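Local coordinates for putative tryptophan halogenase (Xanthomonas campestris pv. campestris, PDB 6Y1W), which probably acts as a flavin-dependent halogenase, using FAD to halogenate an aromatic substrate, at residues Gly25-Lys37 / Tyr170-Val183. Numbering follows the deposited sequence.
Sequences GTAGWMAAAALSK and YARFLRRFSEGFGV
Trp29 lies flat against Arg175: CG of the arginine stands 3.7 Å from the centroid of the six-membered ring, a CH-pi contact over the face. With its CG anti to the backbone N (chi1 171°) and the chain extended, Arg175 runs alongside the indole, and its NE goes on to Glu179 OE2, 2.9 Å away, in a salt bridge; the guanidinium and indole planes are 19° apart. Packing is tight round Ser178, a knob among Trp29, Ala32, Ala33 and Ser36; its OG bonds back to Leu174 O of its own helix at 2.7 Å, while Ala32 and Ala33, equally small, let the helices come close. Toward the start of the helices Leu174 CD1 presses on Met30 CG at 3.4 Å; at the far end Val183 CG2 comes as near to Ser36 CB. The contact loosens toward solvent, where the exposed Phe181, next to the Schellman turn at Gly182, lays its ring over Lys37 CA. The axes of 25-37 and 170-180 approach to 8.3 Å at 30° from parallel. Helix 25-39 follows strand 18-22 in a Rossmann-type nucleotide-binding fold, its first turn holding predicted FAD-binding residues; helix 65-73 packs on Met30, Ala33 and Tyr170, helix 350-363 on Met30 and Ala34, and strand 44-49 meets Trp29, Ser36 and Val183.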
ATOM      1  N   GLY A  25     -28.897   6.431 -12.398  1.00 17.08           N
ATOM      2  CA  GLY A  25     -28.760   5.254 -11.615  1.00 15.44           C
ATOM      3  C   GLY A  25     -27.707   5.475 -10.539  1.00 14.97           C
ATOM      4  O   GLY A  25     -27.367   6.586 -10.152  1.00 16.49           O
ATOM      5  N   THR A  26     -27.164   4.369 -10.056  1.00 15.73           N
ATOM      6  CA  THR A  26     -26.161   4.425  -9.007  0.51 16.10           C
ATOM      7  C   THR A  26     -24.900   5.154  -9.476  1.00 14.92           C
ATOM      8  O   THR A  26     -24.311   5.971  -8.762  1.00 14.83           O
ATOM      9  CB  THR A  26     -25.844   2.989  -8.615  0.51 19.02           C
ATOM     10  OG1 THR A  26     -27.084   2.289  -8.372  0.51 19.62           O
ATOM     11  CG2 THR A  26     -24.976   2.959  -7.425  0.51 14.83           C
ATOM     12  N   ALA A  27     -24.419   4.785 -10.664  1.00 13.61           N
ATOM     13  CA  ALA A  27     -23.141   5.358 -11.098  1.00 13.90           C
ATOM     14  C   ALA A  27     -23.246   6.861 -11.274  1.00 14.40           C
ATOM     15  O   ALA A  27     -22.387   7.618 -10.804  1.00 14.23           O
ATOM     16  CB  ALA A  27     -22.672   4.704 -12.401  1.00 14.16           C
ATOM     17  N   GLY A  28     -24.286   7.302 -11.971  1.00 13.99           N
ATOM     18  CA  GLY A  28     -24.405   8.719 -12.287  1.00 12.55           C
ATOM     19  C   GLY A  28     -24.639   9.550 -11.040  1.00 12.38           C
ATOM     20  O   GLY A  28     -24.020  10.625 -10.874  1.00 14.15           O
ATOM     21  N   TRP A  29     -25.524   9.072 -10.151  1.00 13.78           N
ATOM     22  CA  TRP A  29     -25.847   9.912  -8.997  1.00 12.78           C
ATOM     23  C   TRP A  29     -24.807   9.787  -7.899  1.00 13.17           C
ATOM     24  O   TRP A  29     -24.642  10.726  -7.115  1.00 14.41           O
ATOM     25  CB  TRP A  29     -27.275   9.621  -8.488  1.00 13.25           C
ATOM     26  CG  TRP A  29     -28.321  10.174  -9.447  1.00 15.64           C
ATOM     27  CD1 TRP A  29     -29.174   9.455 -10.237  1.00 14.82           C
ATOM     28  CD2 TRP A  29     -28.569  11.556  -9.747  1.00 13.53           C
ATOM     29  NE1 TRP A  29     -29.952  10.308 -10.984  1.00 14.66           N
ATOM     30  CE2 TRP A  29     -29.587  11.602 -10.712  1.00 14.17           C
ATOM     31  CE3 TRP A  29     -28.022  12.754  -9.285  1.00 17.90           C
ATOM     32  CZ2 TRP A  29     -30.075  12.807 -11.236  1.00 17.96           C
ATOM     33  CZ3 TRP A  29     -28.494  13.939  -9.797  1.00 16.07           C
ATOM     34  CH2 TRP A  29     -29.514  13.962 -10.772  1.00 18.20           C
ATOM     35  N   MET A  30     -24.084   8.668  -7.788  1.00 15.28           N
ATOM     36  CA  MET A  30     -22.928   8.678  -6.894  1.00 13.80           C
ATOM     37  C   MET A  30     -21.892   9.685  -7.384  1.00 13.71           C
ATOM     38  O   MET A  30     -21.271  10.386  -6.578  1.00 14.40           O
ATOM     39  CB  MET A  30     -22.292   7.285  -6.778  1.00 12.31           C
ATOM     40  CG  MET A  30     -23.009   6.299  -5.916  1.00 13.42           C
ATOM     41  SD  MET A  30     -22.282   4.628  -5.890  1.00 14.48           S
ATOM     42  CE  MET A  30     -20.763   4.951  -4.986  1.00 17.41           C
ATOM     43  N   ALA A  31     -21.677   9.758  -8.695  1.00 14.59           N
ATOM     44  CA  ALA A  31     -20.702  10.713  -9.227  1.00 13.04           C
ATOM     45  C   ALA A  31     -21.180  12.141  -9.015  1.00 14.51           C
ATOM     46  O   ALA A  31     -20.412  13.014  -8.586  1.00 15.22           O
ATOM     47  CB  ALA A  31     -20.476  10.434 -10.719  1.00 13.97           C
ATOM     48  N   ALA A  32     -22.457  12.397  -9.320  1.00 13.05           N
ATOM     49  CA  ALA A  32     -22.997  13.737  -9.136  1.00 13.05           C
ATOM     50  C   ALA A  32     -22.911  14.156  -7.685  1.00 13.25           C
ATOM     51  O   ALA A  32     -22.636  15.320  -7.388  1.00 14.82           O
ATOM     52  CB  ALA A  32     -24.454  13.793  -9.589  1.00 15.47           C
ATOM     53  N   ALA A  33     -23.178  13.222  -6.771  1.00 12.32           N
ATOM     54  CA  ALA A  33     -23.203  13.561  -5.351  1.00 13.62           C
ATOM     55  C   ALA A  33     -21.827  13.960  -4.853  1.00 15.18           C
ATOM     56  O   ALA A  33     -21.668  14.998  -4.195  1.00 14.52           O
ATOM     57  CB  ALA A  33     -23.745  12.363  -4.546  1.00 15.15           C
ATOM     58  N   ALA A  34     -20.810  13.140  -5.145  1.00 14.41           N
ATOM     59  CA  ALA A  34     -19.473  13.444  -4.653  1.00 13.07           C
ATOM     60  C   ALA A  34     -18.901  14.683  -5.337  1.00 13.38           C
ATOM     61  O   ALA A  34     -18.257  15.508  -4.672  1.00 14.87           O
ATOM     62  CB  ALA A  34     -18.546  12.243  -4.868  1.00 17.70           C
ATOM     63  N   LEU A  35     -19.100  14.805  -6.660  1.00 15.10           N
ATOM     64  CA  LEU A  35     -18.533  15.946  -7.381  1.00 12.86           C
ATOM     65  C   LEU A  35     -19.189  17.247  -6.938  1.00 16.19           C
ATOM     66  O   LEU A  35     -18.498  18.262  -6.766  1.00 16.23           O
ATOM     67  CB  LEU A  35     -18.703  15.743  -8.893  1.00 15.56           C
ATOM     68  CG  LEU A  35     -18.174  16.847  -9.791  1.00 25.20           C
ATOM     69  CD1 LEU A  35     -16.642  16.918  -9.577  1.00 23.64           C
ATOM     70  CD2 LEU A  35     -18.523  16.531 -11.276  1.00 21.40           C
ATOM     71  N   SER A  36     -20.522  17.244  -6.747  1.00 13.69           N
ATOM     72  CA  SER A  36     -21.197  18.484  -6.382  1.00 14.61           C
ATOM     73  C   SER A  36     -20.910  18.858  -4.934  1.00 16.74           C
ATOM     74  O   SER A  36     -20.745  20.047  -4.623  1.00 15.51           O
ATOM     75  CB  SER A  36     -22.711  18.393  -6.647  1.00 16.03           C
ATOM     76  OG  SER A  36     -23.355  17.470  -5.749  1.00 15.37           O
ATOM     77  N   LYS A  37     -20.825  17.863  -4.044  1.00 12.82           N
ATOM     78  CA  LYS A  37     -20.453  18.132  -2.653  1.00 15.59           C
ATOM     79  C   LYS A  37     -19.123  18.871  -2.576  1.00 18.96           C
ATOM     80  O   LYS A  37     -19.029  19.937  -1.951  1.00 17.08           O
ATOM     81  CB  LYS A  37     -20.389  16.810  -1.864  1.00 15.83           C
ATOM     82  CG  LYS A  37     -19.465  16.853  -0.591  1.00 20.91           C
ATOM     83  CD  LYS A  37     -20.061  17.690   0.478  1.00 26.15           C
ATOM     84  CE  LYS A  37     -19.214  17.639   1.761  1.00 16.24           C
ATOM     85  NZ  LYS A  37     -19.933  18.399   2.756  1.00 21.07           N
ATOM     86  N   TYR A 170     -31.355   4.103  -3.272  1.00 12.82           N
ATOM     87  CA  TYR A 170     -30.084   4.770  -2.992  1.00 12.52           C
ATOM     88  C   TYR A 170     -29.792   5.839  -4.051  1.00 13.41           C
ATOM     89  O   TYR A 170     -29.422   6.984  -3.724  1.00 14.44           O
ATOM     90  CB  TYR A 170     -28.956   3.720  -2.917  1.00 13.60           C
ATOM     91  CG  TYR A 170     -27.570   4.262  -2.588  1.00 12.95           C
ATOM     92  CD1 TYR A 170     -27.386   5.181  -1.565  1.00 13.71           C
ATOM     93  CD2 TYR A 170     -26.449   3.881  -3.337  1.00 17.54           C
ATOM     94  CE1 TYR A 170     -26.124   5.675  -1.237  1.00 14.09           C
ATOM     95  CE2 TYR A 170     -25.176   4.360  -3.022  1.00 14.38           C
ATOM     96  CZ  TYR A 170     -25.032   5.250  -1.968  1.00 13.50           C
ATOM     97  OH  TYR A 170     -23.780   5.741  -1.669  1.00 14.86           O
ATOM     98  N   ALA A 171     -29.976   5.494  -5.334  1.00 12.51           N
ATOM     99  CA  ALA A 171     -29.803   6.493  -6.388  1.00 12.63           C
ATOM    100  C   ALA A 171     -30.737   7.686  -6.205  1.00 14.39           C
ATOM    101  O   ALA A 171     -30.350   8.819  -6.500  1.00 15.02           O
ATOM    102  CB  ALA A 171     -30.017   5.852  -7.776  1.00 14.82           C
ATOM    103  N   ARG A 172     -31.988   7.451  -5.777  1.00 14.62           N
ATOM    104  CA  ARG A 172     -32.913   8.565  -5.582  0.58 15.66           C
ATOM    105  C   ARG A 172     -32.477   9.437  -4.408  1.00 17.97           C
ATOM    106  O   ARG A 172     -32.563  10.674  -4.488  1.00 16.86           O
ATOM    107  CB  ARG A 172     -34.340   8.039  -5.373  0.58 19.48           C
ATOM    108  CG  ARG A 172     -35.417   9.142  -5.433  0.58 19.73           C
ATOM    109  CD  ARG A 172     -35.552   9.670  -6.874  0.58 24.55           C
ATOM    110  NE  ARG A 172     -36.384  10.876  -6.977  0.58 23.18           N
ATOM    111  CZ  ARG A 172     -36.005  12.085  -6.577  0.58 28.93           C
ATOM    112  NH1 ARG A 172     -34.811  12.250  -6.039  0.58 18.27           N
ATOM    113  NH2 ARG A 172     -36.819  13.130  -6.712  0.58 32.25           N
ATOM    114  N   PHE A 173     -31.954   8.812  -3.345  1.00 15.20           N
ATOM    115  CA  PHE A 173     -31.408   9.536  -2.199  1.00 14.03           C
ATOM    116  C   PHE A 173     -30.233  10.403  -2.629  1.00 15.56           C
ATOM    117  O   PHE A 173     -30.151  11.586  -2.270  1.00 16.77           O
ATOM    118  CB  PHE A 173     -31.008   8.517  -1.114  1.00 16.05           C
ATOM    119  CG  PHE A 173     -30.345   9.108   0.082  1.00 15.31           C
ATOM    120  CD1 PHE A 173     -31.102   9.510   1.191  1.00 18.16           C
ATOM    121  CD2 PHE A 173     -28.977   9.193   0.155  1.00 18.41           C
ATOM    122  CE1 PHE A 173     -30.456  10.032   2.333  1.00 20.50           C
ATOM    123  CE2 PHE A 173     -28.338   9.737   1.288  1.00 19.71           C
ATOM    124  CZ  PHE A 173     -29.080  10.139   2.366  1.00 18.89           C
ATOM    125  N   LEU A 174     -29.354   9.857  -3.465  1.00 13.43           N
ATOM    126  CA  LEU A 174     -28.216  10.642  -3.931  1.00 12.73           C
ATOM    127  C   LEU A 174     -28.626  11.732  -4.892  1.00 14.87           C
ATOM    128  O   LEU A 174     -27.935  12.758  -4.980  1.00 15.44           O
ATOM    129  CB  LEU A 174     -27.180   9.747  -4.601  1.00 14.32           C
ATOM    130  CG  LEU A 174     -26.540   8.714  -3.674  1.00 16.06           C
ATOM    131  CD1 LEU A 174     -25.829   7.661  -4.526  1.00 17.65           C
ATOM    132  CD2 LEU A 174     -25.558   9.376  -2.705  1.00 17.81           C
ATOM    133  N   ARG A 175     -29.706  11.513  -5.652  1.00 16.40           N
ATOM    134  CA  ARG A 175     -30.196  12.570  -6.525  1.00 15.72           C
ATOM    135  C   ARG A 175     -30.648  13.766  -5.699  1.00 18.73           C
ATOM    136  O   ARG A 175     -30.351  14.921  -6.037  1.00 16.82           O
ATOM    137  CB  ARG A 175     -31.369  12.073  -7.368  1.00 15.77           C
ATOM    138  CG  ARG A 175     -32.047  13.224  -8.124  1.00 15.53           C
ATOM    139  CD  ARG A 175     -33.094  12.667  -9.118  1.00 18.63           C
ATOM    140  NE  ARG A 175     -34.034  13.728  -9.447  1.00 18.64           N
ATOM    141  CZ  ARG A 175     -35.174  13.513 -10.107  1.00 20.66           C
ATOM    142  NH1 ARG A 175     -35.485  12.303 -10.532  1.00 21.52           N
ATOM    143  NH2 ARG A 175     -35.999  14.541 -10.357  1.00 26.03           N
ATOM    144  N   ARG A 176     -31.395  13.498  -4.627  1.00 15.16           N
ATOM    145  CA  ARG A 176     -31.843  14.570  -3.734  1.00 18.92           C
ATOM    146  C   ARG A 176     -30.654  15.313  -3.143  1.00 23.60           C
ATOM    147  O   ARG A 176     -30.600  16.551  -3.140  1.00 19.54           O
ATOM    148  CB  ARG A 176     -32.691  13.986  -2.608  1.00 20.84           C
ATOM    149  CG  ARG A 176     -34.065  13.527  -3.014  1.00 33.81           C
ATOM    150  CD  ARG A 176     -34.877  13.056  -1.785  1.00 39.70           C
ATOM    151  NE  ARG A 176     -35.631  11.834  -2.074  1.00 50.63           N
ATOM    152  CZ  ARG A 176     -36.701  11.794  -2.866  1.00 55.81           C
ATOM    153  NH1 ARG A 176     -37.141  12.904  -3.448  1.00 44.12           N
ATOM    154  NH2 ARG A 176     -37.332  10.643  -3.081  1.00 56.75           N
ATOM    155  N   PHE A 177     -29.687  14.561  -2.639  1.00 17.62           N
ATOM    156  CA  PHE A 177     -28.444  15.158  -2.132  1.00 17.71           C
ATOM    157  C   PHE A 177     -27.761  16.049  -3.176  1.00 19.48           C
ATOM    158  O   PHE A 177     -27.321  17.171  -2.873  1.00 17.73           O
ATOM    159  CB  PHE A 177     -27.556  13.991  -1.683  1.00 17.26           C
ATOM    160  CG  PHE A 177     -26.188  14.368  -1.123  1.00 12.98           C
ATOM    161  CD1 PHE A 177     -25.100  14.585  -1.990  1.00 13.51           C
ATOM    162  CD2 PHE A 177     -25.947  14.438   0.242  1.00 15.98           C
ATOM    163  CE1 PHE A 177     -23.826  14.873  -1.507  1.00 14.45           C
ATOM    164  CE2 PHE A 177     -24.646  14.747   0.734  1.00 14.43           C
ATOM    165  CZ  PHE A 177     -23.596  14.961  -0.138  1.00 14.92           C
ATOM    166  N   SER A 178     -27.636  15.541  -4.399  1.00 14.98           N
ATOM    167  CA  SER A 178     -26.934  16.231  -5.480  1.00 15.99           C
ATOM    168  C   SER A 178     -27.646  17.508  -5.912  1.00 16.90           C
ATOM    169  O   SER A 178     -26.999  18.527  -6.168  1.00 17.15           O
ATOM    170  CB  SER A 178     -26.807  15.299  -6.688  1.00 15.85           C
ATOM    171  OG  SER A 178     -26.050  14.120  -6.369  1.00 16.21           O
ATOM    172  N   GLU A 179     -28.966  17.447  -6.076  1.00 22.52           N
ATOM    173  CA  GLU A 179     -29.687  18.639  -6.490  1.00 22.65           C
ATOM    174  C   GLU A 179     -29.510  19.749  -5.456  1.00 20.03           C
ATOM    175  O   GLU A 179     -29.479  20.936  -5.821  1.00 21.16           O
ATOM    176  CB  GLU A 179     -31.156  18.275  -6.754  1.00 22.74           C
ATOM    177  CG  GLU A 179     -31.291  17.415  -7.991  1.00 24.10           C
ATOM    178  CD  GLU A 179     -32.708  16.927  -8.263  1.00 24.31           C
ATOM    179  OE1 GLU A 179     -33.578  17.026  -7.374  1.00 32.77           O
ATOM    180  OE2 GLU A 179     -32.915  16.439  -9.387  1.00 25.37           O
ATOM    181  N   GLY A 180     -29.351  19.371  -4.180  1.00 21.23           N
ATOM    182  CA  GLY A 180     -29.093  20.326  -3.117  1.00 24.99           C
ATOM    183  C   GLY A 180     -27.772  21.056  -3.235  1.00 25.49           C
ATOM    184  O   GLY A 180     -27.628  22.177  -2.742  1.00 27.14           O
ATOM    185  N   PHE A 181     -26.792  20.455  -3.896  1.00 16.27           N
ATOM    186  CA  PHE A 181     -25.537  21.139  -4.179  1.00 14.36           C
ATOM    187  C   PHE A 181     -25.501  21.733  -5.582  1.00 17.90           C
ATOM    188  O   PHE A 181     -24.424  22.135  -6.044  1.00 19.48           O
ATOM    189  CB  PHE A 181     -24.372  20.174  -3.986  1.00 17.15           C
ATOM    190  CG  PHE A 181     -24.103  19.842  -2.546  1.00 14.06           C
ATOM    191  CD1 PHE A 181     -23.558  20.783  -1.737  1.00 16.26           C
ATOM    192  CD2 PHE A 181     -24.421  18.587  -2.003  1.00 15.10           C
ATOM    193  CE1 PHE A 181     -23.289  20.511  -0.409  1.00 17.61           C
ATOM    194  CE2 PHE A 181     -24.154  18.314  -0.659  1.00 20.63           C
ATOM    195  CZ  PHE A 181     -23.599  19.269   0.132  1.00 21.57           C
ATOM    196  N   GLY A 182     -26.647  21.831  -6.250  1.00 16.50           N
ATOM    197  CA  GLY A 182     -26.763  22.563  -7.498  1.00 19.72           C
ATOM    198  C   GLY A 182     -26.665  21.777  -8.792  1.00 20.04           C
ATOM    199  O   GLY A 182     -26.597  22.400  -9.861  1.00 17.16           O
ATOM    200  N   VAL A 183     -26.677  20.441  -8.749  1.00 15.94           N
ATOM    201  CA  VAL A 183     -26.619  19.663  -9.988  1.00 15.92           C
ATOM    202  C   VAL A 183     -27.895  19.909 -10.776  1.00 16.03           C
ATOM    203  O   VAL A 183     -29.005  19.895 -10.217  1.00 21.21           O
ATOM    204  CB  VAL A 183     -26.453  18.163  -9.686  1.00 14.22           C
ATOM    205  CG1 VAL A 183     -26.558  17.326 -10.977  1.00 18.94           C
ATOM    206  CG2 VAL A 183     -25.097  17.919  -9.033  1.00 15.37           C
TER